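Local coordinates for tail spike protein gp49 (Pseudomonas phage LKA1, PDB 4RU4), which forms the trimeric tailspike of the phage and acts as a lyase that degrades the O-specific polysaccharide of Pseudomonas, at residues S28-R34 / A50-I55. Numbering follows the deposited sequence.
Sequences SHPLSER and ALSDEI. With EDO (1,2-ethanediol), chain C.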
loop_
_atom_site.group_PDB
_atom_site.type_symbol
_atom_site.label_atom_id
_atom_site.label_comp_id
_atom_site.label_asym_id
_atom_site.label_seq_id
_atom_site.Cartn_x
_atom_site.Cartn_y
_atom_site.Cartn_z
ATOM N N SER B 28 42.954 19.798 8.306
ATOM C CA SER B 28 43.858 18.685 8.589
ATOM C C SER B 28 44.721 18.922 9.834
ATOM O O SER B 28 45.190 20.024 10.086
ATOM C CB SER B 28 44.771 18.404 7.394
ATOM O OG SER B 28 44.034 17.788 6.364
ATOM N N HIS B 29 44.922 17.861 10.604
ATOM C CA HIS B 29 45.812 17.907 11.754
ATOM C C HIS B 29 46.486 16.551 11.826
ATOM O O HIS B 29 45.976 15.632 12.468
ATOM C CB HIS B 29 45.030 18.186 13.043
ATOM C CG HIS B 29 44.224 19.445 12.989
ATOM N ND1 HIS B 29 44.803 20.694 13.046
ATOM C CD2 HIS B 29 42.895 19.655 12.828
ATOM C CE1 HIS B 29 43.862 21.620 12.955
ATOM N NE2 HIS B 29 42.694 21.017 12.830
ATOM N N PRO B 30 47.612 16.398 11.121
ATOM C CA PRO B 30 48.331 15.125 11.227
ATOM C C PRO B 30 48.864 14.938 12.659
ATOM O O PRO B 30 49.051 15.910 13.403
ATOM C CB PRO B 30 49.476 15.283 10.215
ATOM C CG PRO B 30 49.669 16.786 10.095
ATOM C CD PRO B 30 48.286 17.367 10.238
ATOM N N LEU B 31 49.085 13.689 13.045
ATOM C CA LEU B 31 49.623 13.351 14.354
ATOM C C LEU B 31 50.946 14.077 14.618
ATOM O O LEU B 31 51.260 14.387 15.758
ATOM C CB LEU B 31 49.831 11.835 14.473
ATOM C CG LEU B 31 48.569 10.997 14.641
ATOM C CD1 LEU B 31 48.903 9.527 14.410
ATOM C CD2 LEU B 31 47.947 11.193 16.022
ATOM N N SER B 32 51.692 14.364 13.554
ATOM C CA SER B 32 52.959 15.090 13.682
ATOM C C SER B 32 52.800 16.475 14.342
ATOM O O SER B 32 53.732 16.985 14.939
ATOM C CB SER B 32 53.651 15.199 12.324
ATOM O OG SER B 32 52.787 15.788 11.375
ATOM N N GLU B 33 51.614 17.064 14.268
ATOM C CA GLU B 33 51.352 18.295 15.017
ATOM C C GLU B 33 51.487 18.114 16.526
ATOM O O GLU B 33 51.750 19.071 17.243
ATOM C CB GLU B 33 49.968 18.867 14.698
ATOM C CG GLU B 33 49.883 19.505 13.325
ATOM C CD GLU B 33 48.519 20.145 13.036
ATOM O OE1 GLU B 33 47.636 20.129 13.928
ATOM O OE2 GLU B 33 48.349 20.665 11.905
ATOM N N ARG B 34 51.314 16.890 17.010
ATOM C CA ARG B 34 51.304 16.655 18.448
ATOM C C ARG B 34 52.417 15.771 18.947
ATOM O O ARG B 34 52.808 15.879 20.105
ATOM C CB ARG B 34 49.988 15.999 18.870
ATOM C CG ARG B 34 49.042 16.943 19.479
ATOM C CD ARG B 34 47.724 16.283 19.778
ATOM N NE ARG B 34 46.690 17.257 19.507
ATOM C CZ ARG B 34 45.388 17.031 19.596
ATOM N NH1 ARG B 34 44.932 15.843 19.971
ATOM N NH2 ARG B 34 44.549 18.015 19.318
ATOM N N ALA B 50 51.112 5.990 10.888
ATOM C CA ALA B 50 52.148 6.964 10.568
ATOM C C ALA B 50 51.827 8.336 11.148
ATOM O O ALA B 50 50.651 8.704 11.312
ATOM C CB ALA B 50 52.315 7.071 9.034
ATOM N N LEU B 51 52.872 9.108 11.443
ATOM C CA LEU B 51 52.681 10.464 11.956
ATOM C C LEU B 51 51.859 11.346 11.015
ATOM O O LEU B 51 51.330 12.367 11.426
ATOM C CB LEU B 51 54.026 11.115 12.253
ATOM C CG LEU B 51 54.730 10.569 13.502
ATOM C CD1 LEU B 51 56.140 11.212 13.693
ATOM C CD2 LEU B 51 53.845 10.803 14.704
ATOM N N SER B 52 51.728 10.939 9.759
ATOM C CA SER B 52 50.937 11.734 8.823
ATOM C C SER B 52 49.432 11.400 8.888
ATOM O O SER B 52 48.628 12.072 8.237
ATOM C CB SER B 52 51.471 11.531 7.408
ATOM O OG SER B 52 51.540 10.147 7.133
ATOM N N ASP B 53 49.058 10.369 9.654
ATOM C CA ASP B 53 47.627 10.060 9.884
ATOM C C ASP B 53 46.925 11.244 10.556
ATOM O O ASP B 53 47.519 11.949 11.370
ATOM C CB ASP B 53 47.446 8.852 10.815
ATOM C CG ASP B 53 47.800 7.532 10.151
ATOM O OD1 ASP B 53 47.860 7.480 8.904
ATOM O OD2 ASP B 53 48.022 6.555 10.895
ATOM N N GLU B 54 45.642 11.419 10.266
ATOM C CA GLU B 54 44.860 12.488 10.875
ATOM C C GLU B 54 44.558 12.211 12.343
ATOM O O GLU B 54 44.173 11.099 12.715
ATOM C CB GLU B 54 43.529 12.663 10.112
ATOM C CG GLU B 54 43.694 13.193 8.679
ATOM C CD GLU B 54 44.026 14.682 8.622
ATOM O OE1 GLU B 54 43.891 15.374 9.652
ATOM O OE2 GLU B 54 44.422 15.163 7.536
ATOM N N ILE B 55 44.723 13.227 13.178
ATOM C CA ILE B 55 44.293 13.136 14.562
ATOM C C ILE B 55 42.790 12.766 14.671
ATOM O O ILE B 55 42.420 11.946 15.510
ATOM C CB ILE B 55 44.624 14.456 15.314
ATOM C CG1 ILE B 55 46.146 14.547 15.552
ATOM C CG2 ILE B 55 43.826 14.563 16.632
ATOM C CD1 ILE B 55 46.679 15.971 15.865
HETATM C C1 EDO C . 47.493 20.183 17.187
HETATM O O1 EDO C . 47.597 19.869 18.582
HETATM C C2 EDO C . 46.046 20.090 16.715
HETATM O O2 EDO C . 45.307 21.243 17.137
#
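Glu54 sets out from the backbone with CG anti to its carbonyl carbon and then turns about its CB-CG bond (chi2 -75°), which swings the carboxylate back to Ser28 and His29. There it takes two bonds: OE1 accepts the amide of His29, N to OE1 2.9 Å, through its syn lone pair, while OE2 accepts Ser28 OG, which comes in from somewhat out of the carboxylate plane. The backbones then meet in a single beta bridge around Pro30. Ile55 N gives a nearly straight bond to His29 O (2.8 Å), and Leu31 N reaches Asp53 O at 2.9 Å. Beyond the bridge, Ser32 N bonds to Leu51 O, in the type I turn from Ala50 to Asp53. Ile55 buries the most surface here: its CG1 packs against Leu31 CD2 at 3.8 Å, and CD1 lies over one face of the Arg34 guanidinium, toward its rim. At its edge NE donates to O1 of an ethanediol, probably from the crystallisation liquor; NH1 bonds to Gly21 O. Asp53 OD2 accepts Val49 N while OD1 forms a salt bridge with Arg81. The bridge thus ties the loop before helix 38-44 to the one after it, with Glu54 at the N-cap position of helix 55-65.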